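Local coordinates for protein 4-hydroxybutyrate CoA-transferase (Porphyromonas gingivalis, PDB 3EH7) that is a putative 4-hydroxybutyrate CoA-transferase that probably moves coenzyme A between acetate and other carboxylic acids, at residues 44-47 with 48-52; 281-284 with 285-289; 422-425 with 426-430. All coordinates share one frame; numbering follows the deposited sequence.

Contact 1: residues 44-47 with 48-52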
ATOM      1  N   VAL A  44     -24.806   6.610  24.643  1.00 24.25           N
ATOM      2  CA  VAL A  44     -23.535   7.101  25.155  1.00 24.91           C
ATOM      3  C   VAL A  44     -23.751   7.786  26.495  1.00 25.92           C
ATOM      4  O   VAL A  44     -22.984   7.563  27.426  1.00 25.89           O
ATOM      5  CB  VAL A  44     -22.808   8.049  24.177  1.00 24.92           C
ATOM      6  CG1 VAL A  44     -21.717   8.849  24.919  1.00 25.19           C
ATOM      7  CG2 VAL A  44     -22.173   7.264  23.064  1.00 23.96           C
ATOM      8  N   ASP A  45     -24.803   8.595  26.610  1.00 27.61           N
ATOM      9  CA  ASP A  45     -25.109   9.243  27.890  1.00 28.65           C
ATOM     10  C   ASP A  45     -25.361   8.221  28.982  1.00 29.50           C
ATOM     11  O   ASP A  45     -24.883   8.373  30.102  1.00 29.52           O
ATOM     12  CB  ASP A  45     -26.344  10.131  27.792  1.00 29.30           C
ATOM     13  CG  ASP A  45     -26.093  11.409  27.040  1.00 31.11           C
ATOM     14  OD1 ASP A  45     -24.949  11.643  26.609  1.00 35.81           O
ATOM     15  OD2 ASP A  45     -27.053  12.192  26.872  1.00 35.62           O
ATOM     16  N   ALA A  46     -26.136   7.190  28.660  1.00 30.42           N
ATOM     17  CA  ALA A  46     -26.382   6.098  29.595  1.00 30.97           C
ATOM     18  C   ALA A  46     -25.080   5.376  29.969  1.00 31.84           C
ATOM     19  O   ALA A  46     -24.879   5.028  31.125  1.00 31.71           O
ATOM     20  CB  ALA A  46     -27.407   5.115  29.020  1.00 30.98           C
ATOM     21  N   LEU A  47     -24.195   5.165  29.000  1.00 32.87           N
ATOM     22  CA  LEU A  47     -22.875   4.581  29.279  1.00 34.04           C
ATOM     23  C   LEU A  47     -22.066   5.351  30.321  1.00 35.13           C
ATOM     24  O   LEU A  47     -21.561   4.748  31.263  1.00 35.58           O
ATOM     25  CB  LEU A  47     -22.024   4.501  28.010  1.00 34.14           C
ATOM     26  CG  LEU A  47     -22.121   3.224  27.203  1.00 34.15           C
ATOM     27  CD1 LEU A  47     -21.098   3.296  26.068  1.00 33.26           C
ATOM     28  CD2 LEU A  47     -21.894   2.021  28.109  1.00 34.25           C
ATOM     29  N   VAL A  48     -21.925   6.665  30.157  1.00 36.40           N
ATOM     30  CA  VAL A  48     -21.156   7.454  31.129  1.00 37.63           C
ATOM     31  C   VAL A  48     -21.839   7.448  32.509  1.00 39.15           C
ATOM     32  O   VAL A  48     -21.160   7.539  33.531  1.00 39.39           O
ATOM     33  CB  VAL A  48     -20.895   8.928  30.690  1.00 37.57           C
ATOM     34  CG1 VAL A  48     -20.547   9.017  29.192  1.00 36.95           C
ATOM     35  CG2 VAL A  48     -22.066   9.844  31.073  1.00 38.18           C
ATOM     36  N   GLN A  49     -23.166   7.325  32.531  1.00 40.43           N
ATOM     37  CA  GLN A  49     -23.927   7.293  33.778  1.00 41.89           C
ATOM     38  C   GLN A  49     -23.632   6.033  34.585  1.00 43.13           C
ATOM     39  O   GLN A  49     -23.496   6.089  35.804  1.00 43.48           O
ATOM     40  CB  GLN A  49     -25.429   7.376  33.484  1.00 41.92           C
ATOM     41  CG  GLN A  49     -26.256   7.912  34.620  1.00 43.34           C
ATOM     42  CD  GLN A  49     -25.747   9.261  35.092  1.00 45.25           C
ATOM     43  OE1 GLN A  49     -25.060   9.972  34.343  1.00 47.33           O
ATOM     44  NE2 GLN A  49     -26.060   9.619  36.340  1.00 43.72           N
ATOM     45  N   GLN A  50     -23.539   4.901  33.894  1.00 44.92           N
ATOM     46  CA  GLN A  50     -23.163   3.623  34.507  1.00 46.17           C
ATOM     47  C   GLN A  50     -21.647   3.384  34.480  1.00 46.89           C
ATOM     48  O   GLN A  50     -21.175   2.334  34.916  1.00 46.88           O
ATOM     49  CB  GLN A  50     -23.881   2.449  33.810  1.00 46.48           C
ATOM     50  CG  GLN A  50     -25.200   2.014  34.457  1.00 47.46           C
ATOM     51  CD  GLN A  50     -26.392   2.885  34.069  1.00 49.24           C
ATOM     52  OE1 GLN A  50     -26.500   3.362  32.928  1.00 50.62           O
ATOM     53  NE2 GLN A  50     -27.311   3.072  35.012  1.00 49.76           N
ATOM     54  N   ALA A  51     -20.887   4.359  33.994  1.00 48.00           N
ATOM     55  CA  ALA A  51     -19.425   4.242  33.896  1.00 49.14           C
ATOM     56  C   ALA A  51     -18.780   3.630  35.146  1.00 50.12           C
ATOM     57  O   ALA A  51     -17.795   2.877  35.050  1.00 50.30           O
ATOM     58  CB  ALA A  51     -18.806   5.611  33.610  1.00 49.15           C
ATOM     59  N   ASP A  52     -19.332   3.975  36.311  1.00 51.12           N
ATOM     60  CA  ASP A  52     -18.881   3.415  37.584  1.00 52.04           C
ATOM     61  C   ASP A  52     -18.706   1.890  37.493  1.00 52.48           C
ATOM     62  O   ASP A  52     -17.584   1.396  37.663  1.00 52.79           O
ATOM     63  CB  ASP A  52     -19.810   3.823  38.759  1.00 52.10           C
ATOM     64  CG  ASP A  52     -21.296   3.574  38.471  1.00 53.15           C
ATOM     65  OD1 ASP A  52     -21.803   4.098  37.452  1.00 54.62           O
ATOM     66  OD2 ASP A  52     -21.956   2.861  39.268  1.00 53.87           O
TER

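Contact 2: residues 281-284 with 285-289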
ATOM      1  N   TYR A 281     -28.190  16.834   6.088  1.00 27.24           N
ATOM      2  CA  TYR A 281     -28.979  15.734   6.560  1.00 27.07           C
ATOM      3  C   TYR A 281     -30.401  15.733   5.972  1.00 27.82           C
ATOM      4  O   TYR A 281     -30.949  14.663   5.749  1.00 28.01           O
ATOM      5  CB  TYR A 281     -29.011  15.726   8.086  1.00 26.45           C
ATOM      6  CG  TYR A 281     -27.633  15.690   8.730  1.00 24.56           C
ATOM      7  CD1 TYR A 281     -26.584  14.982   8.151  1.00 23.35           C
ATOM      8  CD2 TYR A 281     -27.390  16.359   9.918  1.00 24.54           C
ATOM      9  CE1 TYR A 281     -25.315  14.955   8.748  1.00 25.40           C
ATOM     10  CE2 TYR A 281     -26.145  16.337  10.514  1.00 23.87           C
ATOM     11  CZ  TYR A 281     -25.109  15.631   9.924  1.00 24.82           C
ATOM     12  OH  TYR A 281     -23.874  15.596  10.512  1.00 23.76           O
ATOM     13  N   HIS A 282     -30.973  16.915   5.710  1.00 27.94           N
ATOM     14  CA  HIS A 282     -32.253  17.019   4.983  1.00 28.71           C
ATOM     15  C   HIS A 282     -32.083  16.671   3.492  1.00 27.73           C
ATOM     16  O   HIS A 282     -32.868  15.925   2.944  1.00 27.38           O
ATOM     17  CB  HIS A 282     -32.878  18.418   5.143  1.00 29.28           C
ATOM     18  CG  HIS A 282     -34.126  18.619   4.334  1.00 32.91           C
ATOM     19  ND1 HIS A 282     -34.165  19.424   3.212  1.00 37.05           N
ATOM     20  CD2 HIS A 282     -35.372  18.097   4.464  1.00 36.43           C
ATOM     21  CE1 HIS A 282     -35.388  19.416   2.705  1.00 37.03           C
ATOM     22  NE2 HIS A 282     -36.138  18.612   3.440  1.00 37.76           N
ATOM     23  N   PHE A 283     -31.041  17.190   2.854  1.00 26.88           N
ATOM     24  CA  PHE A 283     -30.787  16.906   1.443  1.00 26.65           C
ATOM     25  C   PHE A 283     -30.626  15.391   1.130  1.00 27.18           C
ATOM     26  O   PHE A 283     -31.071  14.919   0.076  1.00 27.00           O
ATOM     27  CB  PHE A 283     -29.555  17.684   0.986  1.00 26.73           C
ATOM     28  CG  PHE A 283     -29.060  17.305  -0.368  1.00 25.56           C
ATOM     29  CD1 PHE A 283     -29.634  17.844  -1.496  1.00 25.27           C
ATOM     30  CD2 PHE A 283     -28.002  16.412  -0.509  1.00 27.41           C
ATOM     31  CE1 PHE A 283     -29.188  17.504  -2.748  1.00 24.23           C
ATOM     32  CE2 PHE A 283     -27.537  16.059  -1.770  1.00 25.84           C
ATOM     33  CZ  PHE A 283     -28.141  16.627  -2.898  1.00 24.38           C
ATOM     34  N   ILE A 284     -30.013  14.635   2.042  1.00 26.47           N
ATOM     35  CA  ILE A 284     -29.753  13.216   1.794  1.00 26.70           C
ATOM     36  C   ILE A 284     -30.941  12.321   2.154  1.00 27.30           C
ATOM     37  O   ILE A 284     -30.982  11.173   1.735  1.00 27.85           O
ATOM     38  CB  ILE A 284     -28.496  12.698   2.563  1.00 26.70           C
ATOM     39  CG1 ILE A 284     -28.782  12.643   4.082  1.00 27.11           C
ATOM     40  CG2 ILE A 284     -27.271  13.540   2.179  1.00 23.91           C
ATOM     41  CD1 ILE A 284     -27.589  12.327   4.959  1.00 28.72           C
ATOM     42  N   ASP A 285     -31.883  12.842   2.939  1.00 27.57           N
ATOM     43  CA  ASP A 285     -32.966  12.031   3.477  1.00 27.69           C
ATOM     44  C   ASP A 285     -33.845  11.520   2.338  1.00 27.46           C
ATOM     45  O   ASP A 285     -34.386  12.310   1.573  1.00 26.59           O
ATOM     46  CB  ASP A 285     -33.790  12.846   4.479  1.00 28.07           C
ATOM     47  CG  ASP A 285     -34.827  12.021   5.205  1.00 28.60           C
ATOM     48  OD1 ASP A 285     -34.691  10.798   5.296  1.00 32.69           O
ATOM     49  OD2 ASP A 285     -35.797  12.596   5.702  1.00 32.84           O
ATOM     50  N   LYS A 286     -33.933  10.200   2.195  1.00 27.03           N
ATOM     51  CA  LYS A 286     -34.721   9.594   1.114  1.00 27.30           C
ATOM     52  C   LYS A 286     -34.307  10.087  -0.276  1.00 26.62           C
ATOM     53  O   LYS A 286     -35.115  10.100  -1.202  1.00 26.47           O
ATOM     54  CB  LYS A 286     -36.217   9.836   1.340  1.00 27.15           C
ATOM     55  CG  LYS A 286     -36.750   9.219   2.619  1.00 29.96           C
ATOM     56  CD  LYS A 286     -38.165   9.719   2.945  1.00 33.44           C
ATOM     57  CE  LYS A 286     -38.995   8.653   3.695  1.00 36.56           C
ATOM     58  NZ  LYS A 286     -38.157   7.840   4.658  1.00 37.21           N
ATOM     59  N   ASN A 287     -33.037  10.451  -0.435  1.00 25.95           N
ATOM     60  CA  ASN A 287     -32.535  10.934  -1.721  1.00 25.49           C
ATOM     61  C   ASN A 287     -31.811   9.802  -2.430  1.00 25.25           C
ATOM     62  O   ASN A 287     -30.695   9.418  -2.031  1.00 24.40           O
ATOM     63  CB  ASN A 287     -31.613  12.129  -1.497  1.00 25.46           C
ATOM     64  CG  ASN A 287     -31.081  12.717  -2.780  1.00 25.80           C
ATOM     65  OD1 ASN A 287     -31.171  12.110  -3.833  1.00 26.21           O
ATOM     66  ND2 ASN A 287     -30.508  13.926  -2.688  1.00 25.63           N
ATOM     67  N   PRO A 288     -32.423   9.252  -3.495  1.00 25.15           N
ATOM     68  CA  PRO A 288     -31.790   8.077  -4.103  1.00 25.25           C
ATOM     69  C   PRO A 288     -30.504   8.372  -4.874  1.00 24.63           C
ATOM     70  O   PRO A 288     -29.843   7.441  -5.297  1.00 24.25           O
ATOM     71  CB  PRO A 288     -32.871   7.532  -5.053  1.00 24.94           C
ATOM     72  CG  PRO A 288     -33.776   8.661  -5.318  1.00 26.11           C
ATOM     73  CD  PRO A 288     -33.677   9.629  -4.169  1.00 25.60           C
ATOM     74  N   ASP A 289     -30.163   9.639  -5.084  1.00 24.12           N
ATOM     75  CA  ASP A 289     -28.902   9.965  -5.724  1.00 24.00           C
ATOM     76  C   ASP A 289     -27.726   9.885  -4.749  1.00 23.15           C
ATOM     77  O   ASP A 289     -26.598  10.061  -5.170  1.00 22.63           O
ATOM     78  CB  ASP A 289     -28.951  11.368  -6.332  1.00 24.61           C
ATOM     79  CG  ASP A 289     -29.974  11.481  -7.455  1.00 26.28           C
ATOM     80  OD1 ASP A 289     -30.293  10.445  -8.058  1.00 29.89           O
ATOM     81  OD2 ASP A 289     -30.465  12.592  -7.712  1.00 28.88           O
TER
HETATM   82  O   HOH W   1     -30.175   8.820   0.721  1.00 26.19           O

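Contact 3: residues 422-425 with 426-430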
ATOM      1  N   ARG A 422      13.120  27.238   4.422  1.00 19.95           N
ATOM      2  CA  ARG A 422      13.821  26.769   3.238  1.00 19.99           C
ATOM      3  C   ARG A 422      15.327  26.671   3.416  1.00 21.15           C
ATOM      4  O   ARG A 422      15.959  25.796   2.844  1.00 20.00           O
ATOM      5  CB  ARG A 422      13.493  27.656   2.045  1.00 20.15           C
ATOM      6  CG  ARG A 422      12.019  27.549   1.609  1.00 19.05           C
ATOM      7  CD  ARG A 422      11.721  28.250   0.294  1.00 18.21           C
ATOM      8  NE  ARG A 422      10.284  28.280   0.062  1.00 17.43           N
ATOM      9  CZ  ARG A 422       9.642  29.173  -0.680  1.00 18.37           C
ATOM     10  NH1 ARG A 422      10.306  30.121  -1.321  1.00 21.31           N
ATOM     11  NH2 ARG A 422       8.326  29.133  -0.772  1.00 19.20           N
ATOM     12  N   GLU A 423      15.900  27.578   4.208  1.00 21.99           N
ATOM     13  CA  GLU A 423      17.324  27.601   4.412  1.00 23.84           C
ATOM     14  C   GLU A 423      17.798  26.370   5.163  1.00 24.01           C
ATOM     15  O   GLU A 423      18.757  25.730   4.746  1.00 24.11           O
ATOM     16  CB  GLU A 423      17.742  28.862   5.175  1.00 24.54           C
ATOM     17  CG  GLU A 423      19.204  29.144   5.082  1.00 27.79           C
ATOM     18  CD  GLU A 423      19.602  30.462   5.754  1.00 33.14           C
ATOM     19  OE1 GLU A 423      18.873  31.472   5.599  1.00 36.81           O
ATOM     20  OE2 GLU A 423      20.658  30.487   6.426  1.00 36.45           O
ATOM     21  N   GLU A 424      17.137  26.059   6.269  1.00 24.28           N
ATOM     22  CA  GLU A 424      17.482  24.890   7.056  1.00 25.00           C
ATOM     23  C   GLU A 424      17.174  23.587   6.298  1.00 24.26           C
ATOM     24  O   GLU A 424      17.933  22.629   6.380  1.00 23.75           O
ATOM     25  CB  GLU A 424      16.748  24.913   8.393  1.00 25.77           C
ATOM     26  CG  GLU A 424      16.960  23.628   9.184  1.00 30.34           C
ATOM     27  CD  GLU A 424      17.078  23.810  10.694  1.00 35.01           C
ATOM     28  OE1 GLU A 424      16.617  24.846  11.251  1.00 37.06           O
ATOM     29  OE2 GLU A 424      17.634  22.876  11.319  1.00 38.16           O
ATOM     30  N   LEU A 425      16.073  23.547   5.550  1.00 23.40           N
ATOM     31  CA  LEU A 425      15.791  22.371   4.722  1.00 22.88           C
ATOM     32  C   LEU A 425      16.899  22.163   3.674  1.00 22.83           C
ATOM     33  O   LEU A 425      17.361  21.036   3.452  1.00 21.91           O
ATOM     34  CB  LEU A 425      14.426  22.473   4.040  1.00 21.92           C
ATOM     35  CG  LEU A 425      13.198  22.304   4.933  1.00 21.57           C
ATOM     36  CD1 LEU A 425      11.978  22.780   4.150  1.00 18.58           C
ATOM     37  CD2 LEU A 425      13.007  20.821   5.436  1.00 19.81           C
ATOM     38  N   THR A 426      17.331  23.256   3.049  1.00 23.17           N
ATOM     39  CA  THR A 426      18.374  23.194   2.038  1.00 24.00           C
ATOM     40  C   THR A 426      19.698  22.691   2.607  1.00 25.32           C
ATOM     41  O   THR A 426      20.473  22.006   1.925  1.00 23.71           O
ATOM     42  CB  THR A 426      18.559  24.560   1.370  1.00 23.83           C
ATOM     43  OG1 THR A 426      17.352  24.889   0.683  1.00 23.97           O
ATOM     44  CG2 THR A 426      19.719  24.544   0.363  1.00 23.57           C
ATOM     45  N   LYS A 427      19.975  23.015   3.864  1.00 27.28           N
ATOM     46  CA  LYS A 427      21.232  22.546   4.411  1.00 29.12           C
ATOM     47  C   LYS A 427      21.175  21.048   4.697  1.00 29.96           C
ATOM     48  O   LYS A 427      22.136  20.355   4.409  1.00 30.31           O
ATOM     49  CB  LYS A 427      21.730  23.417   5.561  1.00 29.79           C
ATOM     50  CG  LYS A 427      21.264  23.110   6.951  1.00 31.24           C
ATOM     51  CD  LYS A 427      21.968  24.090   7.909  1.00 33.65           C
ATOM     52  CE  LYS A 427      21.321  25.493   7.908  1.00 34.84           C
ATOM     53  NZ  LYS A 427      22.348  26.616   7.977  1.00 36.68           N
ATOM     54  N   HIS A 428      20.041  20.528   5.160  1.00 31.56           N
ATOM     55  CA  HIS A 428      19.866  19.072   5.223  1.00 32.87           C
ATOM     56  C   HIS A 428      19.988  18.442   3.832  1.00 32.76           C
ATOM     57  O   HIS A 428      20.633  17.427   3.671  1.00 32.88           O
ATOM     58  CB  HIS A 428      18.546  18.693   5.891  1.00 33.46           C
ATOM     59  CG  HIS A 428      18.561  18.881   7.378  1.00 37.48           C
ATOM     60  ND1 HIS A 428      18.292  20.099   7.978  1.00 41.17           N
ATOM     61  CD2 HIS A 428      18.843  18.019   8.388  1.00 40.31           C
ATOM     62  CE1 HIS A 428      18.386  19.976   9.291  1.00 41.12           C
ATOM     63  NE2 HIS A 428      18.719  18.724   9.567  1.00 42.52           N
ATOM     64  N   LEU A 429      19.388  19.054   2.825  1.00 33.31           N
ATOM     65  CA  LEU A 429      19.568  18.601   1.451  1.00 33.83           C
ATOM     66  C   LEU A 429      21.059  18.485   1.145  1.00 34.69           C
ATOM     67  O   LEU A 429      21.502  17.472   0.618  1.00 34.45           O
ATOM     68  CB  LEU A 429      18.886  19.571   0.473  1.00 33.60           C
ATOM     69  CG  LEU A 429      19.150  19.485  -1.035  1.00 33.69           C
ATOM     70  CD1 LEU A 429      18.422  18.332  -1.659  1.00 33.07           C
ATOM     71  CD2 LEU A 429      18.732  20.774  -1.721  1.00 34.19           C
ATOM     72  N   ARG A 430      21.828  19.511   1.508  1.00 35.77           N
ATOM     73  CA  ARG A 430      23.253  19.567   1.156  1.00 36.75           C
ATOM     74  C   ARG A 430      24.104  18.560   1.916  1.00 36.48           C
ATOM     75  O   ARG A 430      24.975  17.936   1.345  1.00 35.84           O
ATOM     76  CB  ARG A 430      23.818  20.972   1.354  1.00 37.35           C
ATOM     77  CG  ARG A 430      24.659  21.375   0.182  1.00 40.78           C
ATOM     78  CD  ARG A 430      23.772  21.796  -1.004  1.00 44.62           C
ATOM     79  NE  ARG A 430      23.553  23.241  -0.995  1.00 47.99           N
ATOM     80  CZ  ARG A 430      22.794  23.915  -1.858  1.00 50.06           C
ATOM     81  NH1 ARG A 430      22.697  25.242  -1.730  1.00 50.66           N
ATOM     82  NH2 ARG A 430      22.136  23.285  -2.837  1.00 50.15           N
TER

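Contact 1: residues 44-47 with 48-52
The carboxamide of Gln50 meets the Ala46 carbonyl through OE1, which lies 2.9 Å from Ala46 O. Two acceptors at this distance gain nothing from each other, so the placing of the amide oxygen is somewhat doubtful here; NE2, at the other end of the group, is held by a hydrogen bond to Glu19. A bend at chi2 (81°) folds the chain back over the preceding turn and brings the amide there. Ala46 O also accepts from Gln50 N at 3.1 Å. These residues form the last turns of helix 41-49, the connection between the parallel, neighbouring strands 30-33 and 58-60 in a beta-alpha-beta crossover of the Rossmann-like N-terminal domain. Two residues earlier, Val48 N donates to Val44 O at 3.1 Å with an N-H...O angle of 163°. The two methyls of Val48 rest against successive carbonyls of the preceding turn: CG1 lies 3.3 Å from Val44 O and CG2 3.3 Å from Asp45 O. Val48 CG1 also approaches Val44 CG1 at 4.4 Å, a loose apolar touch. Ala46 and Leu47 turn to Val22 of helix 18-22, and Leu47 also packs on Ile25 and Phe54.

Contact 2: residues 281-284 with 285-289
Asn287 reaches back to the helix end at Phe283 and Ile284. Its CB sits 3.2 Å from Phe283 O and 3.4 Å from Ile284 O, just past the point where the chain has turned. With CG anti to the backbone N (chi1 -178°), the amide extends beside the last helical turn. At the tip ND2 donates to Phe283 O at 3.0 Å, with the acceptor close to the amide plane, and the same nitrogen stands over one face of the Phe283 ring toward its rim, 3.6 Å from CZ. Ring and amide planes are steeply inclined, 75° apart. The other tip atom, OD1, accepts from Asp289 N at 2.9 Å, which makes an Asx turn. Both ends of the amide are therefore bonded, and its rotation is fixed. The backbone of Asn287 closes a type II beta turn, its N donating to Ile284 O at 3.1 Å. Lys286, with positive phi, occupies the third position of that turn. The beta turn and the Asx turn together lead the chain from helix 278-284 to strand 290-292, while Phe283 packs on Val249, Val252 and Arg253 of helix 246-253 and on Met269 of strand 269-271.

Contact 3: residues 422-425 with 426-430
Helix 419-433, the last helix of the chain, carries this contact, in which two polar side chains fold back onto carbonyls one turn earlier and share them with the regular helical bonds. Arg422 O takes both Thr426 N, at 2.9 Å, and Thr426 OG1, at 2.7 Å; the two donors come from opposite faces of the carbonyl plane. The hydroxyl gets there because OG1 is anti to the carbonyl carbon of its own residue (chi1 -64°), while CG2, anti to the backbone N, lies over one face of the Arg430 guanidinium, toward its rim. Two residues further on, Glu424 O is gripped in the same way. His428 N reaches Glu424 O at 3.2 Å and His428 ND1 reaches it at 3.0 Å, again from opposite faces, and the carbonyl oxygen lies at the edge of the ring, in its plane; the ND1-H...O angle is 170°. Lys427 N adds a weak hydrogen bond to Glu424 O at 3.3 Å. Glu424 and His428 run side by side in the same direction, carboxylate and imidazole nearly coplanar, with Glu424 OE2 3.6 Å from His428 CE1. The buried Leu425 and Leu429 pack on Ile414 of helix 406-414; Arg422 NE donates a hydrogen bond to Ala417 O, and Arg422 makes a cation-pi contact with Tyr396. A neutral imidazole protonated at ND1 is enough for the bond; the nearby Glu424 carboxylate might raise its tendency to take up a second proton. Glu423 OE2 and Lys427 NZ, 4.5 Å apart, can add only a diffuse attraction beyond salt-bridge range.

How the contacts relate
From the N terminus, the three contacts follow in series; none nests within or crosses another, and each joins adjoining residues without closing a long loop. Contact 1 ends helix 41-49 in the N-terminal domain, on the way to strand 58-60 of the six-stranded parallel sheet. Contact 2 comes far later, at the turn into strand 290-292 of the larger mixed sheet, its nearest atoms about 15 Å from contact 1. Contact 3 lies in the terminal helix, after that mixed sheet is complete. It belongs with contact 2 to the C-terminal part of the chain, yet their centres are about 51 Å apart, on opposite sides of the chain's centre.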